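Long-range contacts in L-amino acid deaminase (Proteus vulgaris, PDB 5I39), which binds FAD and, as a membrane-bound flavoenzyme of the FAD-dependent oxidoreductase family, probably oxidises L-amino acids with removal of the amino group: residues 38-43 with 234-239; 63-68 with 202-207; 262-267 with 341-346. All blocks are in the same frame, centred on the assembly; numbering follows the deposited sequence. Where two conformers were deposited one is given.

Interaction 1 of 3, residues 38-43 with 234-239; sequences ADVVVV and QVVVAG. With FAD (flavin-adenine dinucleotide), chain B.
Val-43 and Val-236 are joined by the straightest of the four backbone bonds across this contact: Val-43 N gives its hydrogen to Val-236 O at 2.8 Å, with 174° at the hydrogen. Three further backbone bonds complete the parallel pairing. Val-41 N donates to Gln-234 O and Val-41 O accepts from Val-236 N, both at 3.0 Å, so Val-41 is gripped from both of its peptide groups. Val-43 O then receives Ala-238 N at 2.8 Å, a more bent bond (143°) that carries the pairing past the end of strand 235-237.

Valine side chains fill both faces. On one, Val-40 CG1 meets Val-236 CG2 at 4.0 Å, the two side chains crossing at a slant, while Val-42 and Val-236 stand abreast, with Val-42 CG2 against Val-236 CB; helix 376-392 packs on Val-40 and Val-236. On the other, Val-43 CG2 lies a looser 4.4 Å from Val-235 CG1, and strand 219-225 covers Val-41 and Val-235.

Val-43 holds CG1 anti to its backbone N (chi1 179°), which brings that methyl to 3.5 Å from FAD C6A on the adenine. Gly-239 O approaches FAD C8A at 3.3 Å. With strand 40-43 leading into a glycine-rich turn and helix 47-58, these central parallel strands are characteristic of a Rossmann-type dinucleotide-binding fold, their C-terminal ends turned to the cofactor.

Interaction 2 of 3, residues 63-68 with 202-207; sequences VVIVEK and VRIYTQ. With FAD (flavin-adenine dinucleotide), chain B.
Backbone hydrogen bonds tie Val-63, Ile-65 and Glu-67 to Arg-203 and Tyr-205 in parallel register. Ile-65 is held through both peptide groups, its N on Arg-203 O at 2.8 Å and its O receiving Tyr-205 N at 2.9 Å. Arg-203 N reaches Val-63 O over a longer 3.2 Å, and Glu-67 N on Tyr-205 O closes the series. At the Val-63 end one water donates to Val-63 O and accepts from Arg-203 NE, in the guanidinium plane, bridging the strands a second time.

Apolar contacts divide between the faces. Ile-65 and Ile-204 run side by side, CD1 of Ile-65 lying 4.0 Å from CG1 of Ile-204, while Val-202 CG1 comes across from the neighbouring position to touch both CG1 and CD1 of Ile-65. On the opposite face Val-64 CG1 meets the edge of the Tyr-205 ring at CD2, 3.7 Å away.

Polar bonds to FAD occupy the C-terminal end. Glu-67, bent at chi2 (56°), turns its carboxylate back from strand 203-205 so that OE1 accepts from FAD O3B and OE2 from FAD O2B, each at 2.7 Å. Ala-45 N and Gly-69 N also bind these two oxygens, which fixes the carboxylate's rotation. Lys-68 NZ adds a bond to FAD O2B. A carboxylate clasping both ribose hydroxyls just past the second strand is the usual way Rossmann-type flavoproteins hold the adenosine ribose.

Interaction 3 of 3, residues 262-267 with 341-346; sequences SQQLIS and IDQWSG. With FAD (flavin-adenine dinucleotide), chain B.
Gln-263 CB sits over one face of the Trp-344 indole, 3.6 Å from the centroid of the six-membered ring and 26° off its normal, a close CH-pi contact. Trp-344 CG lies between its backbone N and carbonyl carbon (chi1 69°), swinging the ring across toward the neighbouring strand, where Leu-265 CB meets its edge at CZ3. Arg-78 O takes the indole NE1 hydrogen, and Arg-16 forms a cation-pi pair with the ring. Beneath this packing, Gln-263 and Trp-344 exchange two backbone bonds, Gln-263 N to Trp-344 O at 2.8 Å and Trp-344 N to Gln-263 O at 2.9 Å. Their antiparallel strands belong to the large mixed sheet separate from the Rossmann-type sheet, and they approach the flavin end of the cofactor: Gly-346 C lies 3.8 Å from FAD C8M.

On the other face, Gln-264 and Gln-343 extend side by side toward helix 318-331. Gln-264 NE2 donates to Gln-343 OE1 in a nearly straight bond (173°), and its second partner is Leu-321 O in that helix.

Toward Ile-341, which is partly exposed, the ring packing gives way to a classic beta bulge that sets both Ile-341 and Asp-342 against Leu-265. Leu-265 O accepts from Ile-341 N at 2.8 Å and, over a longer 3.3 Å, from Asp-342 N. Ile-341 drapes CD1 over the chain near Ser-267 N, and its CG2 touches Leu-265 CD2 at 4.0 Å.

How the interactions relate
Interactions 1 and 2 belong to one six-stranded mixed sheet, with centres 9 Å apart. Strands 40-43 and 63-66 are neighbours in it, probably bonded through Val-42 to Val-64 and Val-66, so the two contacts span four adjacent parallel strands from 203-205 to 235-237. Along the chain interaction 2 is nested within the loop that interaction 1 closes. Interaction 3 follows both in sequence and lies in a separate, larger mixed sheet, its centre about 32 Å from that of interaction 1 and 28 Å from that of interaction 2. FAD spans the gap: its adenosine half meets the first two contacts, and the dimethyl edge of its isoalloxazine meets the third.

Interaction 1 of 3, residues 38-43 with 234-239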
# COMPACT_ATOMS: atom_id res chain seq x y z
N ALA A 38 -7.50 -20.09 17.08
CA ALA A 38 -6.89 -19.96 15.75
C ALA A 38 -5.38 -20.09 15.88
O ALA A 38 -4.81 -19.64 16.88
CB ALA A 38 -7.25 -18.63 15.11
N ASP A 39 -4.73 -20.69 14.89
CA ASP A 39 -3.27 -20.84 14.94
C ASP A 39 -2.57 -19.49 14.97
O ASP A 39 -1.55 -19.33 15.64
CB ASP A 39 -2.74 -21.67 13.77
CG ASP A 39 -3.22 -23.10 13.77
OD1 ASP A 39 -3.66 -23.61 14.83
OD2 ASP A 39 -3.16 -23.72 12.69
N VAL A 40 -3.11 -18.52 14.23
CA VAL A 40 -2.63 -17.13 14.26
C VAL A 40 -3.84 -16.21 14.30
O VAL A 40 -4.81 -16.42 13.56
CB VAL A 40 -1.78 -16.77 13.02
CG1 VAL A 40 -1.18 -15.37 13.18
CG2 VAL A 40 -0.68 -17.79 12.79
N VAL A 41 -3.78 -15.19 15.15
CA VAL A 41 -4.76 -14.11 15.14
C VAL A 41 -4.08 -12.85 14.61
O VAL A 41 -3.02 -12.46 15.09
CB VAL A 41 -5.40 -13.87 16.52
CG1 VAL A 41 -6.35 -12.67 16.49
CG2 VAL A 41 -6.14 -15.12 16.96
N VAL A 42 -4.70 -12.24 13.61
CA VAL A 42 -4.20 -11.02 12.98
C VAL A 42 -5.10 -9.87 13.42
O VAL A 42 -6.32 -9.95 13.32
CB VAL A 42 -4.21 -11.16 11.45
CG1 VAL A 42 -3.80 -9.86 10.76
CG2 VAL A 42 -3.31 -12.30 11.00
N VAL A 43 -4.47 -8.80 13.92
CA VAL A 43 -5.18 -7.58 14.29
C VAL A 43 -5.15 -6.63 13.09
O VAL A 43 -4.09 -6.08 12.76
CB VAL A 43 -4.54 -6.92 15.52
CG1 VAL A 43 -5.27 -5.64 15.90
CG2 VAL A 43 -4.53 -7.89 16.70
N GLN A 234 0.04 -17.04 18.66
CA GLN A 234 0.71 -16.32 17.57
C GLN A 234 -0.15 -15.16 17.11
O GLN A 234 -1.32 -15.35 16.79
CB GLN A 234 1.01 -17.27 16.41
CG GLN A 234 1.97 -18.38 16.80
CD GLN A 234 2.21 -19.39 15.70
OE1 GLN A 234 1.27 -19.87 15.05
NE2 GLN A 234 3.47 -19.75 15.49
N VAL A 235 0.43 -13.97 17.10
CA VAL A 235 -0.31 -12.74 16.84
C VAL A 235 0.46 -11.86 15.86
O VAL A 235 1.67 -11.65 16.01
CB VAL A 235 -0.58 -11.95 18.15
CG1 VAL A 235 -1.36 -10.67 17.87
CG2 VAL A 235 -1.34 -12.81 19.14
N VAL A 236 -0.26 -11.33 14.86
CA VAL A 236 0.27 -10.33 13.95
C VAL A 236 -0.48 -9.03 14.22
O VAL A 236 -1.70 -8.98 14.11
CB VAL A 236 0.07 -10.72 12.48
CG1 VAL A 236 0.56 -9.61 11.55
CG2 VAL A 236 0.80 -12.02 12.17
N VAL A 237 0.26 -7.98 14.55
CA VAL A 237 -0.32 -6.65 14.71
C VAL A 237 -0.15 -5.90 13.39
O VAL A 237 0.97 -5.53 13.01
CB VAL A 237 0.31 -5.89 15.89
CG1 VAL A 237 -0.24 -4.47 15.99
CG2 VAL A 237 0.05 -6.65 17.18
N ALA A 238 -1.27 -5.68 12.71
CA ALA A 238 -1.31 -4.96 11.43
C ALA A 238 -2.42 -3.91 11.51
O ALA A 238 -3.31 -3.85 10.67
CB ALA A 238 -1.53 -5.94 10.28
N GLY A 239 -2.34 -3.08 12.55
CA GLY A 239 -3.40 -2.13 12.87
C GLY A 239 -3.32 -0.79 12.18
O GLY A 239 -4.01 0.14 12.59
PA FAD B . -5.01 -0.06 7.13
O1A FAD B . -5.34 1.31 7.73
O2A FAD B . -5.53 -0.27 5.73
O5B FAD B . -5.62 -1.24 8.00
C5B FAD B . -5.41 -1.37 9.40
C4B FAD B . -6.71 -1.92 9.96
O4B FAD B . -6.51 -2.23 11.35
C3B FAD B . -7.84 -0.89 9.89
O3B FAD B . -8.90 -1.39 9.07
C2B FAD B . -8.22 -0.70 11.36
O2B FAD B . -9.62 -0.44 11.57
C1B FAD B . -7.75 -2.00 12.00
N9A FAD B . -7.46 -1.93 13.43
C8A FAD B . -6.69 -1.06 14.05
N7A FAD B . -6.58 -1.32 15.37
C5A FAD B . -7.33 -2.40 15.56
C6A FAD B . -7.68 -3.22 16.71
N6A FAD B . -7.21 -2.92 17.94
N1A FAD B . -8.49 -4.29 16.52
C2A FAD B . -8.94 -4.61 15.31
N3A FAD B . -8.68 -3.90 14.21
C4A FAD B . -7.90 -2.82 14.30
N1 FAD B . 0.83 2.90 -0.84
C2 FAD B . 1.27 2.54 -2.05
O2 FAD B . 1.91 1.49 -2.15
N3 FAD B . 1.02 3.32 -3.13
C4 FAD B . 0.36 4.48 -3.09
O4 FAD B . 0.14 5.12 -4.11
C4X FAD B . -0.14 4.96 -1.79
N5 FAD B . -0.77 6.15 -1.62
C5X FAD B . -1.35 6.43 -0.45
C6 FAD B . -2.19 7.54 -0.31
C7 FAD B . -2.85 7.82 0.88
C7M FAD B . -3.79 8.99 0.99
C8 FAD B . -2.65 6.94 2.04
C8M FAD B . -3.36 7.17 3.35
C9 FAD B . -1.79 5.84 1.91
C9A FAD B . -1.13 5.56 0.72
N10 FAD B . -0.27 4.46 0.59
C10 FAD B . 0.15 4.05 -0.67
C1' FAD B . 0.04 3.62 1.72
C2' FAD B . -0.85 2.44 1.88
O2' FAD B . -2.19 2.85 1.61
C3' FAD B . -0.69 1.94 3.31
O3' FAD B . 0.71 1.76 3.65
C4' FAD B . -1.38 0.62 3.56
O4' FAD B . -2.75 0.69 3.11
C5' FAD B . -1.35 0.30 5.04
O5' FAD B . -2.07 -0.92 5.21
P FAD B . -2.42 -1.42 6.71
O1P FAD B . -3.11 -2.74 6.57
O2P FAD B . -1.20 -1.28 7.59
O3P FAD B . -3.41 -0.25 7.26

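Interaction 2 of 3, residues 63-68 with 202-207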
# COMPACT_ATOMS: atom_id res chain seq x y z
N VAL A 63 -6.15 -19.10 10.38
CA VAL A 63 -5.99 -17.68 10.65
C VAL A 63 -7.35 -17.03 10.87
O VAL A 63 -8.28 -17.25 10.10
CB VAL A 63 -5.26 -16.94 9.51
CG1 VAL A 63 -5.06 -15.47 9.87
CG2 VAL A 63 -3.91 -17.59 9.22
N VAL A 64 -7.43 -16.23 11.92
CA VAL A 64 -8.55 -15.34 12.16
C VAL A 64 -8.03 -13.91 12.17
O VAL A 64 -7.04 -13.61 12.84
CB VAL A 64 -9.26 -15.66 13.50
CG1 VAL A 64 -10.22 -14.55 13.91
CG2 VAL A 64 -10.00 -16.98 13.39
N ILE A 65 -8.69 -13.03 11.42
CA ILE A 65 -8.44 -11.60 11.49
C ILE A 65 -9.57 -10.97 12.30
O ILE A 65 -10.75 -11.27 12.06
CB ILE A 65 -8.40 -10.91 10.10
CG1 ILE A 65 -7.37 -11.59 9.19
CG2 ILE A 65 -8.08 -9.42 10.27
CD1 ILE A 65 -7.26 -11.00 7.80
N VAL A 66 -9.21 -10.10 13.23
CA VAL A 66 -10.19 -9.26 13.92
C VAL A 66 -10.00 -7.82 13.46
O VAL A 66 -8.87 -7.32 13.38
CB VAL A 66 -10.15 -9.43 15.46
CG1 VAL A 66 -10.55 -10.85 15.83
CG2 VAL A 66 -8.79 -9.08 16.05
N GLU A 67 -11.11 -7.18 13.12
CA GLU A 67 -11.13 -5.85 12.51
C GLU A 67 -12.17 -5.01 13.25
O GLU A 67 -13.34 -5.38 13.32
CB GLU A 67 -11.48 -5.98 11.02
CG GLU A 67 -11.89 -4.69 10.31
CD GLU A 67 -10.85 -3.59 10.42
OE1 GLU A 67 -9.72 -3.80 9.94
OE2 GLU A 67 -11.18 -2.52 10.99
N LYS A 68 -11.73 -3.88 13.79
CA LYS A 68 -12.57 -3.04 14.65
C LYS A 68 -13.71 -2.36 13.87
O LYS A 68 -14.76 -2.09 14.44
CB LYS A 68 -11.73 -1.99 15.40
CG LYS A 68 -11.10 -0.91 14.53
CD LYS A 68 -10.36 0.13 15.36
CE LYS A 68 -9.64 1.14 14.48
NZ LYS A 68 -10.52 1.82 13.49
N VAL A 202 -9.46 -17.87 5.50
CA VAL A 202 -9.22 -16.86 6.53
C VAL A 202 -10.59 -16.39 7.01
O VAL A 202 -11.45 -16.05 6.20
CB VAL A 202 -8.43 -15.64 6.01
CG1 VAL A 202 -8.21 -14.63 7.13
CG2 VAL A 202 -7.09 -16.07 5.42
N ARG A 203 -10.81 -16.39 8.32
CA ARG A 203 -12.06 -15.89 8.88
C ARG A 203 -11.81 -14.48 9.42
O ARG A 203 -10.85 -14.26 10.14
CB ARG A 203 -12.62 -16.85 9.92
CG ARG A 203 -13.04 -18.16 9.27
CD ARG A 203 -13.76 -19.10 10.22
NE ARG A 203 -12.86 -19.70 11.19
CZ ARG A 203 -13.24 -20.54 12.16
NH1 ARG A 203 -14.52 -20.87 12.31
NH2 ARG A 203 -12.33 -21.03 13.00
N ILE A 204 -12.67 -13.55 9.01
CA ILE A 204 -12.46 -12.12 9.27
C ILE A 204 -13.68 -11.58 9.99
O ILE A 204 -14.77 -11.54 9.43
CB ILE A 204 -12.22 -11.32 7.97
CG1 ILE A 204 -11.10 -11.96 7.15
CG2 ILE A 204 -11.89 -9.87 8.32
CD1 ILE A 204 -10.79 -11.28 5.82
N TYR A 205 -13.48 -11.14 11.23
CA TYR A 205 -14.58 -10.64 12.06
C TYR A 205 -14.52 -9.13 12.17
O TYR A 205 -13.55 -8.57 12.70
CB TYR A 205 -14.57 -11.34 13.43
CG TYR A 205 -14.79 -12.81 13.22
CD1 TYR A 205 -16.08 -13.34 13.11
CD2 TYR A 205 -13.72 -13.67 13.03
CE1 TYR A 205 -16.28 -14.68 12.86
CE2 TYR A 205 -13.91 -15.01 12.77
CZ TYR A 205 -15.19 -15.52 12.69
OH TYR A 205 -15.37 -16.86 12.44
N THR A 206 -15.54 -8.48 11.62
CA THR A 206 -15.65 -7.03 11.60
C THR A 206 -16.41 -6.54 12.83
O THR A 206 -17.04 -7.32 13.55
CB THR A 206 -16.35 -6.56 10.31
OG1 THR A 206 -17.60 -7.25 10.17
CG2 THR A 206 -15.48 -6.87 9.11
N GLN A 207 -16.36 -5.23 13.07
CA GLN A 207 -16.92 -4.63 14.29
C GLN A 207 -16.43 -5.39 15.54
O GLN A 207 -17.20 -5.68 16.46
CB GLN A 207 -18.45 -4.59 14.24
CG GLN A 207 -19.01 -3.73 13.11
CD GLN A 207 -18.94 -4.39 11.75
OE1 GLN A 207 -19.27 -5.57 11.61
NE2 GLN A 207 -18.53 -3.64 10.74
PA FAD B . -5.01 -0.06 7.13
O1A FAD B . -5.34 1.31 7.73
O2A FAD B . -5.53 -0.27 5.73
O5B FAD B . -5.62 -1.24 8.00
C5B FAD B . -5.41 -1.37 9.40
C4B FAD B . -6.71 -1.92 9.96
O4B FAD B . -6.51 -2.23 11.35
C3B FAD B . -7.84 -0.89 9.89
O3B FAD B . -8.90 -1.39 9.07
C2B FAD B . -8.22 -0.70 11.36
O2B FAD B . -9.62 -0.44 11.57
C1B FAD B . -7.75 -2.00 12.00
N9A FAD B . -7.46 -1.93 13.43
C8A FAD B . -6.69 -1.06 14.05
N7A FAD B . -6.58 -1.32 15.37
C5A FAD B . -7.33 -2.40 15.56
C6A FAD B . -7.68 -3.22 16.71
N6A FAD B . -7.21 -2.92 17.94
N1A FAD B . -8.49 -4.29 16.52
C2A FAD B . -8.94 -4.61 15.31
N3A FAD B . -8.68 -3.90 14.21
C4A FAD B . -7.90 -2.82 14.30
N1 FAD B . 0.83 2.90 -0.84
C2 FAD B . 1.27 2.54 -2.05
O2 FAD B . 1.91 1.49 -2.15
N3 FAD B . 1.02 3.32 -3.13
C4 FAD B . 0.36 4.48 -3.09
O4 FAD B . 0.14 5.12 -4.11
C4X FAD B . -0.14 4.96 -1.79
N5 FAD B . -0.77 6.15 -1.62
C5X FAD B . -1.35 6.43 -0.45
C6 FAD B . -2.19 7.54 -0.31
C7 FAD B . -2.85 7.82 0.88
C7M FAD B . -3.79 8.99 0.99
C8 FAD B . -2.65 6.94 2.04
C8M FAD B . -3.36 7.17 3.35
C9 FAD B . -1.79 5.84 1.91
C9A FAD B . -1.13 5.56 0.72
N10 FAD B . -0.27 4.46 0.59
C10 FAD B . 0.15 4.05 -0.67
C1' FAD B . 0.04 3.62 1.72
C2' FAD B . -0.85 2.44 1.88
O2' FAD B . -2.19 2.85 1.61
C3' FAD B . -0.69 1.94 3.31
O3' FAD B . 0.71 1.76 3.65
C4' FAD B . -1.38 0.62 3.56
O4' FAD B . -2.75 0.69 3.11
C5' FAD B . -1.35 0.30 5.04
O5' FAD B . -2.07 -0.92 5.21
P FAD B . -2.42 -1.42 6.71
O1P FAD B . -3.11 -2.74 6.57
O2P FAD B . -1.20 -1.28 7.59
O3P FAD B . -3.41 -0.25 7.26
O HOH W 1 -9.92 -19.63 10.95

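Interaction 3 of 3, residues 262-267 with 341-346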
# COMPACT_ATOMS: atom_id res chain seq x y z
N SER A 262 -4.18 14.22 0.74
CA SER A 262 -5.46 14.33 0.03
C SER A 262 -5.39 13.61 -1.31
O SER A 262 -4.31 13.44 -1.89
CB SER A 262 -5.84 15.80 -0.18
OG SER A 262 -6.22 16.40 1.05
N GLN A 263 -6.56 13.20 -1.79
CA GLN A 263 -6.70 12.47 -3.05
C GLN A 263 -7.96 12.91 -3.77
O GLN A 263 -8.95 13.29 -3.14
CB GLN A 263 -6.80 10.97 -2.79
CG GLN A 263 -5.59 10.34 -2.13
CD GLN A 263 -4.32 10.46 -2.95
OE1 GLN A 263 -4.34 10.60 -4.17
NE2 GLN A 263 -3.21 10.40 -2.28
N GLN A 264 -7.91 12.85 -5.10
CA GLN A 264 -9.03 13.19 -5.96
C GLN A 264 -9.19 12.14 -7.04
O GLN A 264 -8.22 11.46 -7.40
CB GLN A 264 -8.81 14.55 -6.61
CG GLN A 264 -8.68 15.69 -5.61
CD GLN A 264 -8.11 16.95 -6.24
OE1 GLN A 264 -7.05 16.92 -6.85
NE2 GLN A 264 -8.82 18.06 -6.08
N LEU A 265 -10.41 12.00 -7.55
CA LEU A 265 -10.70 11.11 -8.66
C LEU A 265 -11.55 11.88 -9.64
O LEU A 265 -12.58 12.44 -9.26
CB LEU A 265 -11.44 9.86 -8.17
CG LEU A 265 -11.77 8.81 -9.25
CD1 LEU A 265 -10.51 8.19 -9.82
CD2 LEU A 265 -12.68 7.72 -8.69
N ILE A 266 -11.12 11.92 -10.90
CA ILE A 266 -11.84 12.62 -11.96
C ILE A 266 -12.19 11.66 -13.10
O ILE A 266 -11.55 10.62 -13.28
CB ILE A 266 -11.07 13.85 -12.48
CG1 ILE A 266 -9.76 13.46 -13.19
CG2 ILE A 266 -10.81 14.82 -11.33
CD1 ILE A 266 -9.04 14.61 -13.86
N SER A 267 -13.21 12.03 -13.87
CA SER A 267 -13.61 11.23 -15.02
C SER A 267 -12.57 11.34 -16.13
O SER A 267 -11.75 12.26 -16.16
CB SER A 267 -15.00 11.63 -15.52
OG SER A 267 -15.03 12.97 -15.99
N ILE A 341 -15.24 13.22 -9.47
CA ILE A 341 -16.03 12.08 -9.00
C ILE A 341 -16.00 12.02 -7.48
O ILE A 341 -17.02 11.77 -6.84
CB ILE A 341 -15.53 10.75 -9.61
CG1 ILE A 341 -15.75 10.77 -11.13
CG2 ILE A 341 -16.24 9.55 -9.00
CD1 ILE A 341 -14.99 9.70 -11.89
N ASP A 342 -14.82 12.22 -6.90
CA ASP A 342 -14.65 12.17 -5.46
C ASP A 342 -13.38 12.87 -5.03
O ASP A 342 -12.46 13.09 -5.82
CB ASP A 342 -14.63 10.70 -4.98
CG ASP A 342 -15.27 10.52 -3.61
OD1 ASP A 342 -15.29 11.47 -2.80
OD2 ASP A 342 -15.76 9.40 -3.34
N GLN A 343 -13.34 13.20 -3.74
CA GLN A 343 -12.25 13.93 -3.13
C GLN A 343 -12.24 13.51 -1.66
O GLN A 343 -13.27 13.56 -1.00
CB GLN A 343 -12.52 15.42 -3.28
CG GLN A 343 -11.49 16.37 -2.71
CD GLN A 343 -11.62 17.76 -3.31
OE1 GLN A 343 -11.18 17.98 -4.44
NE2 GLN A 343 -12.23 18.68 -2.58
N TRP A 344 -11.09 13.07 -1.17
CA TRP A 344 -11.00 12.54 0.19
C TRP A 344 -9.59 12.72 0.72
O TRP A 344 -8.70 13.21 0.01
CB TRP A 344 -11.42 11.07 0.22
CG TRP A 344 -10.46 10.14 -0.47
CD1 TRP A 344 -9.48 9.40 0.12
CD2 TRP A 344 -10.39 9.85 -1.87
NE1 TRP A 344 -8.80 8.67 -0.82
CE2 TRP A 344 -9.35 8.91 -2.05
CE3 TRP A 344 -11.12 10.28 -2.99
CZ2 TRP A 344 -9.00 8.41 -3.31
CZ3 TRP A 344 -10.77 9.78 -4.25
CH2 TRP A 344 -9.72 8.86 -4.40
N SER A 345 -9.39 12.33 1.97
CA SER A 345 -8.09 12.39 2.65
C SER A 345 -7.83 11.09 3.39
O SER A 345 -8.76 10.40 3.80
CB SER A 345 -8.06 13.56 3.63
OG SER A 345 -8.20 14.78 2.94
N GLY A 346 -6.55 10.78 3.59
CA GLY A 346 -6.15 9.60 4.33
C GLY A 346 -5.07 9.90 5.34
O GLY A 346 -4.23 10.77 5.11
PA FAD B . -5.01 -0.06 7.13
O1A FAD B . -5.34 1.31 7.73
O2A FAD B . -5.53 -0.27 5.73
O5B FAD B . -5.62 -1.24 8.00
C5B FAD B . -5.41 -1.37 9.40
C4B FAD B . -6.71 -1.92 9.96
O4B FAD B . -6.51 -2.23 11.35
C3B FAD B . -7.84 -0.89 9.89
O3B FAD B . -8.90 -1.39 9.07
C2B FAD B . -8.22 -0.70 11.36
O2B FAD B . -9.62 -0.44 11.57
C1B FAD B . -7.75 -2.00 12.00
N9A FAD B . -7.46 -1.93 13.43
C8A FAD B . -6.69 -1.06 14.05
N7A FAD B . -6.58 -1.32 15.37
C5A FAD B . -7.33 -2.40 15.56
C6A FAD B . -7.68 -3.22 16.71
N6A FAD B . -7.21 -2.92 17.94
N1A FAD B . -8.49 -4.29 16.52
C2A FAD B . -8.94 -4.61 15.31
N3A FAD B . -8.68 -3.90 14.21
C4A FAD B . -7.90 -2.82 14.30
N1 FAD B . 0.83 2.90 -0.84
C2 FAD B . 1.27 2.54 -2.05
O2 FAD B . 1.91 1.49 -2.15
N3 FAD B . 1.02 3.32 -3.13
C4 FAD B . 0.36 4.48 -3.09
O4 FAD B . 0.14 5.12 -4.11
C4X FAD B . -0.14 4.96 -1.79
N5 FAD B . -0.77 6.15 -1.62
C5X FAD B . -1.35 6.43 -0.45
C6 FAD B . -2.19 7.54 -0.31
C7 FAD B . -2.85 7.82 0.88
C7M FAD B . -3.79 8.99 0.99
C8 FAD B . -2.65 6.94 2.04
C8M FAD B . -3.36 7.17 3.35
C9 FAD B . -1.79 5.84 1.91
C9A FAD B . -1.13 5.56 0.72
N10 FAD B . -0.27 4.46 0.59
C10 FAD B . 0.15 4.05 -0.67
C1' FAD B . 0.04 3.62 1.72
C2' FAD B . -0.85 2.44 1.88
O2' FAD B . -2.19 2.85 1.61
C3' FAD B . -0.69 1.94 3.31
O3' FAD B . 0.71 1.76 3.65
C4' FAD B . -1.38 0.62 3.56
O4' FAD B . -2.75 0.69 3.11
C5' FAD B . -1.35 0.30 5.04
O5' FAD B . -2.07 -0.92 5.21
P FAD B . -2.42 -1.42 6.71
O1P FAD B . -3.11 -2.74 6.57
O2P FAD B . -1.20 -1.28 7.59
O3P FAD B . -3.41 -0.25 7.26